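Local coordinates for protein adenylosuccinate lyase (Francisella tularensis subsp. tularensis SCHU S4, PDB 4EEI) that probably cleaves adenylosuccinate to AMP and fumarate, and succinylaminoimidazole carboxamide ribotide to aminoimidazole carboxamide ribotide and fumarate, in purine biosynthesis, at residues E129-I134 / L334-D339; E133-G138 / D343-T348; A145-F150 / S349-S354; D247-Y252 / R338-D343. One frame throughout, in Å; residues are numbered along the deposited sequence.

Interaction 1. Residues E129-I134 / L334-D339. With EDO (1,2-ethanediol), chain X.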
loop_
_atom_site.group_PDB
_atom_site.type_symbol
_atom_site.label_atom_id
_atom_site.label_comp_id
_atom_site.label_asym_id
_atom_site.label_seq_id
_atom_site.Cartn_x
_atom_site.Cartn_y
_atom_site.Cartn_z
ATOM N N GLU B 129 20.159 -20.036 21.873
ATOM C CA GLU B 129 20.878 -21.086 22.590
ATOM C C GLU B 129 21.156 -20.656 24.028
ATOM O O GLU B 129 21.094 -21.457 24.958
ATOM C CB GLU B 129 22.198 -21.437 21.886
ATOM C CG GLU B 129 22.033 -21.988 20.454
ATOM C CD GLU B 129 21.625 -23.462 20.413
ATOM O OE1 GLU B 129 21.425 -24.062 21.487
ATOM O OE2 GLU B 129 21.504 -24.024 19.302
ATOM N N GLU B 130 21.450 -19.374 24.205
ATOM C CA GLU B 130 21.807 -18.832 25.513
ATOM C C GLU B 130 20.610 -18.868 26.470
ATOM O O GLU B 130 20.773 -19.045 27.674
ATOM C CB GLU B 130 22.312 -17.401 25.296
ATOM C CG GLU B 130 22.472 -16.519 26.504
ATOM C CD GLU B 130 22.955 -15.123 26.103
ATOM O OE1 GLU B 130 22.341 -14.127 26.542
ATOM O OE2 GLU B 130 23.939 -15.031 25.336
ATOM N N THR B 131 19.408 -18.730 25.917
ATOM C CA THR B 131 18.184 -18.649 26.719
ATOM C C THR B 131 17.257 -19.866 26.564
ATOM O O THR B 131 16.133 -19.859 27.069
ATOM C CB THR B 131 17.377 -17.385 26.365
ATOM O OG1 THR B 131 17.006 -17.422 24.980
ATOM C CG2 THR B 131 18.202 -16.132 26.644
ATOM N N LYS B 132 17.734 -20.902 25.880
ATOM C CA LYS B 132 16.935 -22.109 25.616
ATOM C C LYS B 132 16.418 -22.751 26.916
ATOM O O LYS B 132 15.313 -23.305 26.957
ATOM C CB LYS B 132 17.785 -23.108 24.818
ATOM C CG LYS B 132 17.197 -24.513 24.631
ATOM C CD LYS B 132 18.049 -25.312 23.627
ATOM C CE LYS B 132 17.561 -26.750 23.416
ATOM N NZ LYS B 132 17.913 -27.619 24.569
ATOM N N GLU B 133 17.220 -22.639 27.970
ATOM C CA GLU B 133 16.959 -23.254 29.278
ATOM C C GLU B 133 15.961 -22.496 30.151
ATOM O O GLU B 133 15.467 -23.027 31.147
ATOM C CB GLU B 133 18.272 -23.333 30.063
ATOM C CG GLU B 133 18.915 -21.960 30.299
ATOM C CD GLU B 133 20.107 -22.005 31.241
ATOM O OE1 GLU B 133 19.898 -22.022 32.474
ATOM O OE2 GLU B 133 21.254 -22.009 30.748
ATOM N N ILE B 134 15.689 -21.246 29.798
ATOM C CA ILE B 134 14.874 -20.386 30.645
ATOM C C ILE B 134 13.400 -20.657 30.395
ATOM O O ILE B 134 12.968 -20.729 29.246
ATOM C CB ILE B 134 15.192 -18.907 30.370
ATOM C CG1 ILE B 134 16.674 -18.633 30.643
ATOM C CG2 ILE B 134 14.304 -17.998 31.198
ATOM C CD1 ILE B 134 17.108 -17.207 30.336
ATOM N N LEU B 334 21.080 -7.039 24.195
ATOM C CA LEU B 334 19.855 -7.172 24.987
ATOM C C LEU B 334 20.146 -7.851 26.332
ATOM O O LEU B 334 20.851 -8.862 26.376
ATOM C CB LEU B 334 18.821 -8.001 24.201
ATOM C CG LEU B 334 17.384 -8.039 24.725
ATOM C CD1 LEU B 334 16.775 -6.640 24.648
ATOM C CD2 LEU B 334 16.519 -9.028 23.923
ATOM N N VAL B 335 19.629 -7.292 27.426
ATOM C CA VAL B 335 19.808 -7.916 28.733
ATOM C C VAL B 335 18.551 -8.712 29.065
ATOM O O VAL B 335 17.452 -8.157 29.102
ATOM C CB VAL B 335 20.102 -6.876 29.834
ATOM C CG1 VAL B 335 20.183 -7.548 31.206
ATOM C CG2 VAL B 335 21.413 -6.139 29.534
ATOM N N VAL B 336 18.711 -10.017 29.265
ATOM C CA VAL B 336 17.584 -10.894 29.574
ATOM C C VAL B 336 17.493 -11.080 31.096
ATOM O O VAL B 336 18.473 -11.477 31.751
ATOM C CB VAL B 336 17.713 -12.247 28.845
ATOM C CG1 VAL B 336 16.571 -13.166 29.216
ATOM C CG2 VAL B 336 17.744 -12.041 27.322
ATOM N N GLN B 337 16.339 -10.763 31.679
ATOM C CA GLN B 337 16.242 -10.773 33.145
ATOM C C GLN B 337 15.631 -12.075 33.649
ATOM O O GLN B 337 14.423 -12.172 33.886
ATOM C CB GLN B 337 15.490 -9.546 33.671
ATOM C CG GLN B 337 16.084 -8.235 33.190
ATOM C CD GLN B 337 15.654 -7.058 34.025
ATOM O OE1 GLN B 337 16.429 -6.539 34.815
ATOM N NE2 GLN B 337 14.412 -6.627 33.851
ATOM N N ARG B 338 16.491 -13.072 33.800
ATOM C CA ARG B 338 16.042 -14.435 34.036
ATOM C C ARG B 338 15.150 -14.619 35.258
ATOM O O ARG B 338 14.130 -15.299 35.184
ATOM C CB ARG B 338 17.233 -15.376 34.150
ATOM C CG ARG B 338 16.793 -16.788 34.424
ATOM C CD ARG B 338 17.946 -17.753 34.420
ATOM N NE ARG B 338 17.440 -19.120 34.394
ATOM C CZ ARG B 338 18.160 -20.175 34.045
ATOM N NH1 ARG B 338 19.427 -20.026 33.690
ATOM N NH2 ARG B 338 17.606 -21.379 34.045
ATOM N N ASP B 339 15.530 -14.028 36.382
ATOM C CA ASP B 339 14.742 -14.211 37.599
ATOM C C ASP B 339 13.336 -13.614 37.488
ATOM O O ASP B 339 12.378 -14.197 37.984
ATOM C CB ASP B 339 15.487 -13.677 38.818
ATOM C CG ASP B 339 16.671 -14.553 39.201
ATOM O OD1 ASP B 339 16.642 -15.769 38.898
ATOM O OD2 ASP B 339 17.627 -14.022 39.801
HETATM C C1 EDO X . 18.460 -26.914 27.790
HETATM O O1 EDO X . 18.921 -25.632 28.220
HETATM C C2 EDO X . 16.941 -26.953 27.878
HETATM O O2 EDO X . 16.495 -28.038 27.067
HETATM O O HOH W 1 15.197 -23.008 33.885
#
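R338 reaches out straight, with CG anti to the backbone N (chi1 179°) and the chain extended as far as NE, whereas E133 holds CG between its own backbone N and carbonyl carbon (chi1 60°); the two side chains meet at about a right angle in a salt bridge. A single carboxylate oxygen carries it. E133 OE1 is modelled 2.4 Å from R338 NH1, a separation too short to trust, and accepts a weak, bent bond from R338 NH2. Because carboxylate and guanidinium planes stand 84° apart, the pairing is not a flat two-by-two one. A water at the guanidinium edge accepts from R338 NH2 at 2.9 Å and donates to E133 O at 2.8 Å. I134 CG1 sits over one guanidinium face, shifted toward its rim.

Here the long helix 94-131 gives way to strand 135-140 through a type I turn, T131 to I134, closed by I134 N to T131 O at 3.1 Å; across the contact, strand 335-336 leads into helix 338-346. Beside the charged pair the contact is apolar: I134 CD1 lies 4.2 Å from V336 CG1, and T131 CG2 approaches V336 CG2, while T131 OG1 turns back to K127 O.

Interaction 2. Residues E133-G138 / D343-T348. With EDO (1,2-ethanediol), chain Z.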
loop_
_atom_site.group_PDB
_atom_site.type_symbol
_atom_site.label_atom_id
_atom_site.label_comp_id
_atom_site.label_asym_id
_atom_site.label_seq_id
_atom_site.Cartn_x
_atom_site.Cartn_y
_atom_site.Cartn_z
ATOM N N GLU B 133 17.220 -22.639 27.970
ATOM C CA GLU B 133 16.959 -23.254 29.278
ATOM C C GLU B 133 15.961 -22.496 30.151
ATOM O O GLU B 133 15.467 -23.027 31.147
ATOM C CB GLU B 133 18.272 -23.333 30.063
ATOM C CG GLU B 133 18.915 -21.960 30.299
ATOM C CD GLU B 133 20.107 -22.005 31.241
ATOM O OE1 GLU B 133 19.898 -22.022 32.474
ATOM O OE2 GLU B 133 21.254 -22.009 30.748
ATOM N N ILE B 134 15.689 -21.246 29.798
ATOM C CA ILE B 134 14.874 -20.386 30.645
ATOM C C ILE B 134 13.400 -20.657 30.395
ATOM O O ILE B 134 12.968 -20.729 29.246
ATOM C CB ILE B 134 15.192 -18.907 30.370
ATOM C CG1 ILE B 134 16.674 -18.633 30.643
ATOM C CG2 ILE B 134 14.304 -17.998 31.198
ATOM C CD1 ILE B 134 17.108 -17.207 30.336
ATOM N N ILE B 135 12.621 -20.809 31.463
ATOM C CA ILE B 135 11.186 -21.033 31.293
ATOM C C ILE B 135 10.423 -19.711 31.444
ATOM O O ILE B 135 10.685 -18.931 32.367
ATOM C CB ILE B 135 10.653 -22.140 32.241
ATOM C CG1 ILE B 135 9.204 -22.497 31.908
ATOM C CG2 ILE B 135 10.796 -21.742 33.696
ATOM C CD1 ILE B 135 8.796 -23.865 32.450
ATOM N N THR B 136 9.512 -19.449 30.507
ATOM C CA THR B 136 8.755 -18.196 30.499
ATOM C C THR B 136 7.280 -18.503 30.277
ATOM O O THR B 136 6.930 -19.618 29.881
ATOM C CB THR B 136 9.251 -17.256 29.391
ATOM O OG1 THR B 136 8.623 -15.973 29.516
ATOM C CG2 THR B 136 8.933 -17.840 28.014
ATOM N N MET B 137 6.413 -17.530 30.546
ATOM C CA MET B 137 4.995 -17.691 30.237
ATOM C C MET B 137 4.720 -17.349 28.777
ATOM O O MET B 137 4.970 -16.216 28.331
ATOM C CB MET B 137 4.121 -16.805 31.132
ATOM C CG MET B 137 4.021 -17.257 32.575
ATOM S SD MET B 137 3.486 -18.976 32.700
ATOM C CE MET B 137 1.958 -18.900 31.762
ATOM N N GLY B 138 4.215 -18.327 28.028
ATOM C CA GLY B 138 3.687 -18.069 26.697
ATOM C C GLY B 138 2.402 -17.270 26.831
ATOM O O GLY B 138 1.697 -17.386 27.844
ATOM N N ASP B 343 10.237 -16.155 37.675
ATOM C CA ASP B 343 9.370 -15.900 38.826
ATOM C C ASP B 343 7.917 -15.704 38.381
ATOM O O ASP B 343 6.980 -16.037 39.111
ATOM C CB ASP B 343 9.851 -14.684 39.614
ATOM C CG ASP B 343 11.011 -15.006 40.545
ATOM O OD1 ASP B 343 11.287 -16.204 40.784
ATOM O OD2 ASP B 343 11.641 -14.051 41.046
ATOM N N ARG B 344 7.738 -15.167 37.183
ATOM C CA ARG B 344 6.405 -14.974 36.632
ATOM C C ARG B 344 5.742 -16.327 36.347
ATOM O O ARG B 344 4.539 -16.493 36.553
ATOM C CB ARG B 344 6.477 -14.091 35.377
ATOM C CG ARG B 344 5.162 -13.885 34.656
ATOM C CD ARG B 344 5.241 -12.708 33.678
ATOM N NE ARG B 344 5.143 -11.424 34.375
ATOM C CZ ARG B 344 6.031 -10.439 34.278
ATOM N NH1 ARG B 344 7.100 -10.572 33.502
ATOM N NH2 ARG B 344 5.845 -9.313 34.956
ATOM N N VAL B 345 6.533 -17.301 35.899
ATOM C CA VAL B 345 6.042 -18.668 35.753
ATOM C C VAL B 345 5.643 -19.229 37.113
ATOM O O VAL B 345 4.607 -19.867 37.248
ATOM C CB VAL B 345 7.093 -19.581 35.090
ATOM C CG1 VAL B 345 6.617 -21.024 35.064
ATOM C CG2 VAL B 345 7.379 -19.102 33.670
ATOM N N ARG B 346 6.467 -18.973 38.126
ATOM C CA ARG B 346 6.167 -19.434 39.474
ATOM C C ARG B 346 4.893 -18.808 40.026
ATOM O O ARG B 346 4.157 -19.441 40.779
ATOM C CB ARG B 346 7.324 -19.105 40.417
ATOM C CG ARG B 346 8.590 -19.893 40.179
ATOM C CD ARG B 346 9.609 -19.549 41.248
ATOM N NE ARG B 346 10.719 -20.493 41.283
ATOM C CZ ARG B 346 11.883 -20.303 40.672
ATOM N NH1 ARG B 346 12.837 -21.220 40.767
ATOM N NH2 ARG B 346 12.097 -19.194 39.974
ATOM N N SER B 347 4.646 -17.557 39.659
ATOM C CA SER B 347 3.510 -16.813 40.198
ATOM C C SER B 347 2.173 -17.245 39.586
ATOM O O SER B 347 1.112 -16.836 40.059
ATOM C CB SER B 347 3.716 -15.306 40.002
ATOM O OG SER B 347 3.547 -14.945 38.640
ATOM N N THR B 348 2.215 -18.075 38.549
ATOM C CA THR B 348 0.986 -18.502 37.882
ATOM C C THR B 348 0.813 -20.019 37.902
ATOM O O THR B 348 1.725 -20.759 37.538
ATOM C CB THR B 348 0.920 -17.990 36.428
ATOM O OG1 THR B 348 1.746 -18.807 35.589
ATOM C CG2 THR B 348 1.398 -16.551 36.347
HETATM C C1 EDO Z . 3.800 -11.650 37.302
HETATM O O1 EDO Z . 4.031 -10.670 38.329
HETATM C C2 EDO Z . 2.686 -11.200 36.359
HETATM O O2 EDO Z . 3.080 -10.003 35.670
#
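The guanidinium of R344, whose CG packs 4.1 Å from M137 CG, is met at its edge by an ethanediol oxygen, probably from the crystallisation liquor: O2 lies 2.8 Å from R344 NE in a weak bond and 2.9 Å from R344 NH2. The arginine's NH1 points to protein partners instead, the carboxylate of E250 and V248 O. A second flat group, the peptide joining T136 to M137, carries V345 CG2 over its face, 3.4 Å from T136 C. The same methyl touches I135 CG1 at 4.2 Å and M137 CG, so one valine branch spans three strand residues.

M137 leaves the strand with CG beside its backbone N (chi1 -72°) and bends again at the next two torsions, which curls the thioether toward T348, just past the helix. M137 SD comes to rest 3.4 Å from T348 OG1, the two side chains sliding past each other in opposite directions. S347 OG bonds to R344 O at 2.8 Å, occupying a carbonyl near the end of the helix.

Helix 338-346 rests on strand 135-140, which pairs antiparallel with strand 143-149; helix 411-418 packs against I135.

Interaction 3. Residues A145-F150 / S349-S354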
loop_
_atom_site.group_PDB
_atom_site.type_symbol
_atom_site.label_atom_id
_atom_site.label_comp_id
_atom_site.label_asym_id
_atom_site.label_seq_id
_atom_site.Cartn_x
_atom_site.Cartn_y
_atom_site.Cartn_z
ATOM N N ALA B 145 -0.858 -18.164 28.979
ATOM C CA ALA B 145 -1.365 -19.441 28.496
ATOM C C ALA B 145 -0.654 -20.597 29.185
ATOM O O ALA B 145 -1.123 -21.117 30.195
ATOM C CB ALA B 145 -1.200 -19.539 26.988
ATOM N N GLU B 146 0.488 -20.986 28.630
ATOM C CA GLU B 146 1.302 -22.052 29.193
ATOM C C GLU B 146 2.774 -21.670 29.145
ATOM O O GLU B 146 3.192 -20.886 28.294
ATOM C CB GLU B 146 1.084 -23.356 28.425
ATOM C CG GLU B 146 -0.297 -23.967 28.599
ATOM C CD GLU B 146 -0.438 -25.296 27.882
ATOM O OE1 GLU B 146 0.495 -25.683 27.149
ATOM O OE2 GLU B 146 -1.485 -25.955 28.051
ATOM N N PRO B 147 3.559 -22.229 30.057
ATOM C CA PRO B 147 5.010 -22.022 30.038
ATOM C C PRO B 147 5.629 -22.555 28.752
ATOM O O PRO B 147 5.059 -23.439 28.116
ATOM C CB PRO B 147 5.497 -22.839 31.238
ATOM C CG PRO B 147 4.308 -22.957 32.130
ATOM C CD PRO B 147 3.134 -23.048 31.203
ATOM N N MET B 148 6.785 -22.016 28.381
ATOM C CA MET B 148 7.477 -22.434 27.168
ATOM C C MET B 148 8.933 -22.049 27.350
ATOM O O MET B 148 9.284 -21.402 28.334
ATOM C CB MET B 148 6.921 -21.684 25.963
ATOM C CG MET B 148 7.165 -20.181 26.069
ATOM S SD MET B 148 6.420 -19.244 24.725
ATOM C CE MET B 148 7.393 -19.820 23.320
ATOM N N SER B 149 9.783 -22.414 26.398
ATOM C CA SER B 149 11.177 -21.986 26.446
ATOM C C SER B 149 11.293 -20.538 25.961
ATOM O O SER B 149 10.771 -20.194 24.906
ATOM C CB SER B 149 12.035 -22.879 25.563
ATOM O OG SER B 149 13.259 -22.239 25.272
ATOM N N PHE B 150 11.977 -19.693 26.723
ATOM C CA PHE B 150 12.159 -18.293 26.328
ATOM C C PHE B 150 12.966 -18.246 25.036
ATOM O O PHE B 150 12.719 -17.410 24.155
ATOM C CB PHE B 150 12.885 -17.529 27.441
ATOM C CG PHE B 150 12.886 -16.025 27.265
ATOM C CD1 PHE B 150 13.971 -15.378 26.698
ATOM C CD2 PHE B 150 11.805 -15.259 27.690
ATOM C CE1 PHE B 150 13.984 -13.990 26.559
ATOM C CE2 PHE B 150 11.806 -13.875 27.543
ATOM C CZ PHE B 150 12.899 -13.243 26.982
ATOM N N SER B 349 -0.361 -20.475 38.330
ATOM C CA SER B 349 -0.672 -21.907 38.340
ATOM C C SER B 349 -1.893 -22.336 37.513
ATOM O O SER B 349 -2.267 -23.508 37.528
ATOM C CB SER B 349 -0.829 -22.400 39.781
ATOM O OG SER B 349 -1.642 -21.519 40.533
ATOM N N ALA B 350 -2.516 -21.402 36.802
ATOM C CA ALA B 350 -3.791 -21.675 36.130
ATOM C C ALA B 350 -3.714 -22.759 35.053
ATOM O O ALA B 350 -4.608 -23.596 34.935
ATOM C CB ALA B 350 -4.366 -20.390 35.549
ATOM N N TYR B 351 -2.643 -22.728 34.271
ATOM C CA TYR B 351 -2.411 -23.687 33.192
ATOM C C TYR B 351 -2.415 -25.149 33.659
ATOM O O TYR B 351 -2.638 -26.063 32.865
ATOM C CB TYR B 351 -1.093 -23.369 32.479
ATOM C CG TYR B 351 0.095 -23.215 33.398
ATOM C CD1 TYR B 351 0.492 -21.962 33.849
ATOM C CD2 TYR B 351 0.831 -24.321 33.805
ATOM C CE1 TYR B 351 1.583 -21.818 34.684
ATOM C CE2 TYR B 351 1.920 -24.186 34.638
ATOM C CZ TYR B 351 2.292 -22.935 35.076
ATOM O OH TYR B 351 3.379 -22.797 35.911
ATOM N N LEU B 352 -2.165 -25.372 34.942
ATOM C CA LEU B 352 -2.037 -26.736 35.447
ATOM C C LEU B 352 -3.336 -27.537 35.381
ATOM O O LEU B 352 -3.307 -28.764 35.329
ATOM C CB LEU B 352 -1.500 -26.741 36.876
ATOM C CG LEU B 352 -0.016 -26.425 37.069
ATOM C CD1 LEU B 352 0.372 -26.556 38.539
ATOM C CD2 LEU B 352 0.842 -27.335 36.215
ATOM N N SER B 353 -4.472 -26.847 35.398
ATOM C CA SER B 353 -5.758 -27.532 35.327
ATOM C C SER B 353 -5.909 -28.295 34.018
ATOM O O SER B 353 -6.358 -29.445 34.010
ATOM C CB SER B 353 -6.906 -26.544 35.505
ATOM O OG SER B 353 -6.906 -26.019 36.817
ATOM N N SER B 354 -5.523 -27.660 32.915
ATOM C CA SER B 354 -5.562 -28.334 31.623
ATOM C C SER B 354 -4.638 -29.548 31.624
ATOM O O SER B 354 -4.966 -30.581 31.045
ATOM C CB SER B 354 -5.188 -27.389 30.483
ATOM O OG SER B 354 -5.182 -28.089 29.250
HETATM O O HOH W 2 -1.356 -27.083 30.616
#
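E146 and Y351 bring the backbones closest, their CA atoms 5.7 Å apart where strand 143-149 passes the type I turn S349 to L352, yet no direct hydrogen bond joins the two segments. Y351 does most of the touching. Its CG stands between backbone N and carbonyl carbon (chi1 51°), which swings the ring over the proline of the strand. P147 CD then sits above the middle of the ring, 3.6 Å from the centroid of Y351 and 7° off the ring normal, a CH-pi contact; P147 CG leans toward the phenol end, 3.6 Å from Y351 CZ. At the root of the side chain, A145 O abuts Y351 CB at 3.2 Å.

The strand is the second arm of the beta hairpin 135-140/143-149, and the turn leads toward helix 352-363. A145 lies beside S140, a succinate-binding residue; a bound succinate lies about 5 Å from the A145 side chain. The tyrosine has further neighbours: its ring meets that of Y418 nearly at right angles, and its hydroxyl makes a weak bond to V345 O.

E146 runs out extended beyond CG, and its two oxygens face different partners. OE1 accepts from N186 ND2 of the third subunit, which also donates to P147 O. A water bridges the other oxygen to the turn, donating at 2.8 Å both to E146 OE2 and to Y351 O.

Interaction 4. Residues D247-Y252 / R338-D343. With K (potassium ion), chain L; EDO (1,2-ethanediol), chain R.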
loop_
_atom_site.group_PDB
_atom_site.type_symbol
_atom_site.label_atom_id
_atom_site.label_comp_id
_atom_site.label_asym_id
_atom_site.label_seq_id
_atom_site.Cartn_x
_atom_site.Cartn_y
_atom_site.Cartn_z
ATOM N N ASP B 247 5.493 -3.036 32.896
ATOM C CA ASP B 247 4.625 -4.074 33.431
ATOM C C ASP B 247 5.235 -5.471 33.325
ATOM O O ASP B 247 5.086 -6.284 34.235
ATOM C CB ASP B 247 3.254 -4.024 32.754
ATOM C CG ASP B 247 2.683 -2.619 32.701
ATOM O OD1 ASP B 247 2.916 -1.918 31.696
ATOM O OD2 ASP B 247 2.006 -2.212 33.667
ATOM N N VAL B 248 5.899 -5.759 32.209
ATOM C CA VAL B 248 6.512 -7.071 32.035
ATOM C C VAL B 248 7.982 -7.092 32.445
ATOM O O VAL B 248 8.396 -7.923 33.251
ATOM C CB VAL B 248 6.415 -7.524 30.566
ATOM C CG1 VAL B 248 6.804 -8.987 30.431
ATOM C CG2 VAL B 248 5.013 -7.280 30.028
ATOM N N PHE B 249 8.759 -6.165 31.898
ATOM C CA PHE B 249 10.151 -5.971 32.298
ATOM C C PHE B 249 11.006 -7.241 32.273
ATOM O O PHE B 249 11.790 -7.472 33.191
ATOM C CB PHE B 249 10.248 -5.291 33.665
ATOM C CG PHE B 249 11.479 -4.447 33.828
ATOM C CD1 PHE B 249 11.946 -3.676 32.777
ATOM C CD2 PHE B 249 12.172 -4.429 35.025
ATOM C CE1 PHE B 249 13.080 -2.900 32.918
ATOM C CE2 PHE B 249 13.307 -3.655 35.173
ATOM C CZ PHE B 249 13.761 -2.890 34.118
ATOM N N GLU B 250 10.862 -8.062 31.238
ATOM C CA GLU B 250 11.630 -9.302 31.161
ATOM C C GLU B 250 12.969 -9.104 30.440
ATOM O O GLU B 250 13.891 -9.904 30.609
ATOM C CB GLU B 250 10.779 -10.406 30.512
ATOM C CG GLU B 250 9.630 -10.874 31.425
ATOM C CD GLU B 250 8.740 -11.959 30.822
ATOM O OE1 GLU B 250 9.002 -12.405 29.676
ATOM O OE2 GLU B 250 7.767 -12.362 31.510
ATOM N N VAL B 251 13.076 -8.037 29.647
ATOM C CA VAL B 251 14.349 -7.677 29.011
ATOM C C VAL B 251 14.530 -6.164 29.037
ATOM O O VAL B 251 13.572 -5.429 29.266
ATOM C CB VAL B 251 14.400 -8.098 27.517
ATOM C CG1 VAL B 251 14.071 -9.574 27.341
ATOM C CG2 VAL B 251 13.427 -7.250 26.696
ATOM N N TYR B 252 15.754 -5.696 28.813
ATOM C CA TYR B 252 15.953 -4.289 28.477
ATOM C C TYR B 252 17.080 -4.141 27.463
ATOM O O TYR B 252 17.996 -4.966 27.427
ATOM C CB TYR B 252 16.172 -3.403 29.713
ATOM C CG TYR B 252 17.417 -3.670 30.557
ATOM C CD1 TYR B 252 17.347 -4.436 31.720
ATOM C CD2 TYR B 252 18.649 -3.110 30.221
ATOM C CE1 TYR B 252 18.473 -4.658 32.508
ATOM C CE2 TYR B 252 19.775 -3.330 30.996
ATOM C CZ TYR B 252 19.682 -4.102 32.137
ATOM O OH TYR B 252 20.807 -4.308 32.907
ATOM N N ARG B 338 16.491 -13.072 33.800
ATOM C CA ARG B 338 16.042 -14.435 34.036
ATOM C C ARG B 338 15.150 -14.619 35.258
ATOM O O ARG B 338 14.130 -15.299 35.184
ATOM C CB ARG B 338 17.233 -15.376 34.150
ATOM C CG ARG B 338 16.793 -16.788 34.424
ATOM C CD ARG B 338 17.946 -17.753 34.420
ATOM N NE ARG B 338 17.440 -19.120 34.394
ATOM C CZ ARG B 338 18.160 -20.175 34.045
ATOM N NH1 ARG B 338 19.427 -20.026 33.690
ATOM N NH2 ARG B 338 17.606 -21.379 34.045
ATOM N N ASP B 339 15.530 -14.028 36.382
ATOM C CA ASP B 339 14.742 -14.211 37.599
ATOM C C ASP B 339 13.336 -13.614 37.488
ATOM O O ASP B 339 12.378 -14.197 37.984
ATOM C CB ASP B 339 15.487 -13.677 38.818
ATOM C CG ASP B 339 16.671 -14.553 39.201
ATOM O OD1 ASP B 339 16.642 -15.769 38.898
ATOM O OD2 ASP B 339 17.627 -14.022 39.801
ATOM N N ILE B 340 13.209 -12.469 36.821
ATOM C CA ILE B 340 11.889 -11.889 36.570
ATOM C C ILE B 340 11.059 -12.815 35.688
ATOM O O ILE B 340 9.876 -13.054 35.950
ATOM C CB ILE B 340 11.993 -10.503 35.910
ATOM C CG1 ILE B 340 12.462 -9.466 36.936
ATOM C CG2 ILE B 340 10.643 -10.078 35.300
ATOM C CD1 ILE B 340 12.923 -8.169 36.316
ATOM N N ILE B 341 11.692 -13.341 34.646
ATOM C CA ILE B 341 11.022 -14.217 33.689
ATOM C C ILE B 341 10.497 -15.477 34.366
ATOM O O ILE B 341 9.334 -15.839 34.200
ATOM C CB ILE B 341 11.991 -14.625 32.575
ATOM C CG1 ILE B 341 12.302 -13.422 31.684
ATOM C CG2 ILE B 341 11.410 -15.741 31.736
ATOM C CD1 ILE B 341 13.489 -13.638 30.776
ATOM N N GLU B 342 11.354 -16.135 35.138
ATOM C CA GLU B 342 10.992 -17.416 35.728
ATOM C C GLU B 342 10.102 -17.269 36.966
ATOM O O GLU B 342 9.300 -18.154 37.273
ATOM C CB GLU B 342 12.257 -18.229 36.025
ATOM C CG GLU B 342 13.089 -18.486 34.761
ATOM C CD GLU B 342 14.171 -19.548 34.941
ATOM O OE1 GLU B 342 14.932 -19.490 35.931
ATOM O OE2 GLU B 342 14.263 -20.442 34.074
ATOM N N ASP B 343 10.237 -16.155 37.675
ATOM C CA ASP B 343 9.370 -15.900 38.826
ATOM C C ASP B 343 7.917 -15.704 38.381
ATOM O O ASP B 343 6.980 -16.037 39.111
ATOM C CB ASP B 343 9.851 -14.684 39.614
ATOM C CG ASP B 343 11.011 -15.006 40.545
ATOM O OD1 ASP B 343 11.287 -16.204 40.784
ATOM O OD2 ASP B 343 11.641 -14.051 41.046
HETATM K K K L . 2.857 -7.175 35.783
HETATM C C1 EDO R . 17.524 -10.908 36.502
HETATM O O1 EDO R . 16.188 -11.063 37.002
HETATM C C2 EDO R . 18.272 -12.241 36.524
HETATM O O2 EDO R . 19.225 -12.280 35.446
HETATM O O HOH W 3 7.711 -15.009 32.028
HETATM O O HOH W 4 1.346 -7.486 37.691
HETATM O O HOH W 5 5.176 -6.926 37.260
#
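I340 and I341 of helix 338-346 press against V248 to E250, the link between helix 217-244 and strand 251-252, which pairs antiparallel with strand 335-336. I340 CD1 lies 3.4 Å from F249 O and 4.0 Å from F249 CD2, and its CG2 branch touches V248 O. I341 CG1 meets E250 CB at 3.6 Å, with the two side chains crossing at about a right angle; the aliphatic part of the glutamate thus packs on the isoleucine. With its CG anti to the carbonyl carbon (chi1 -70°) and the chain extended beyond, E250 carries its carboxylate past I341.

A water ties that carboxylate to the helix, donating to E250 OE2 at 2.7 Å and to I341 O at 2.8 Å. Besides its salt bridge with R344, the same oxygen forms one with R139 NH2, and these nearby positive charges probably favour its ionised form. Q337 NE2 donates to F249 O, so the carbonyl that I340 CD1 touches has a polar partner as well.

Further out, R338 NE bonds to E342 OE1 at 3.0 Å, coming from well above the carboxylate plane, and E342 OE2 accepts from I135 N of the hairpin. At the far end of the loop a potassium ion joins two subunits: its ligands include D247 O at 2.9 Å, two waters and D247 O of the second subunit.

How the interactions relate
From the N terminus, helix 94-131 ends in the turn where interaction 1 begins; residues E133 and I134 carry on into interaction 2, and the returning hairpin strand starts interaction 3. After helix 217-244, segment 247-252 opens interaction 4. The chain comes back through 334-354, closing interactions 1, 4, 2 and 3 in turn. Interaction 4 therefore nests inside the loops of 2 and 3, whereas 3 crosses both 1 and 2. Helix 338-346 serves 1, 2 and 4. Strand pairing joins 2 to 3 within the hairpin and 1 to 4 through strands 335-336 and 251-252, and F150, at the end of the hairpin, packs on V336, E250 and I341, tying interaction 3 to 1 and 4.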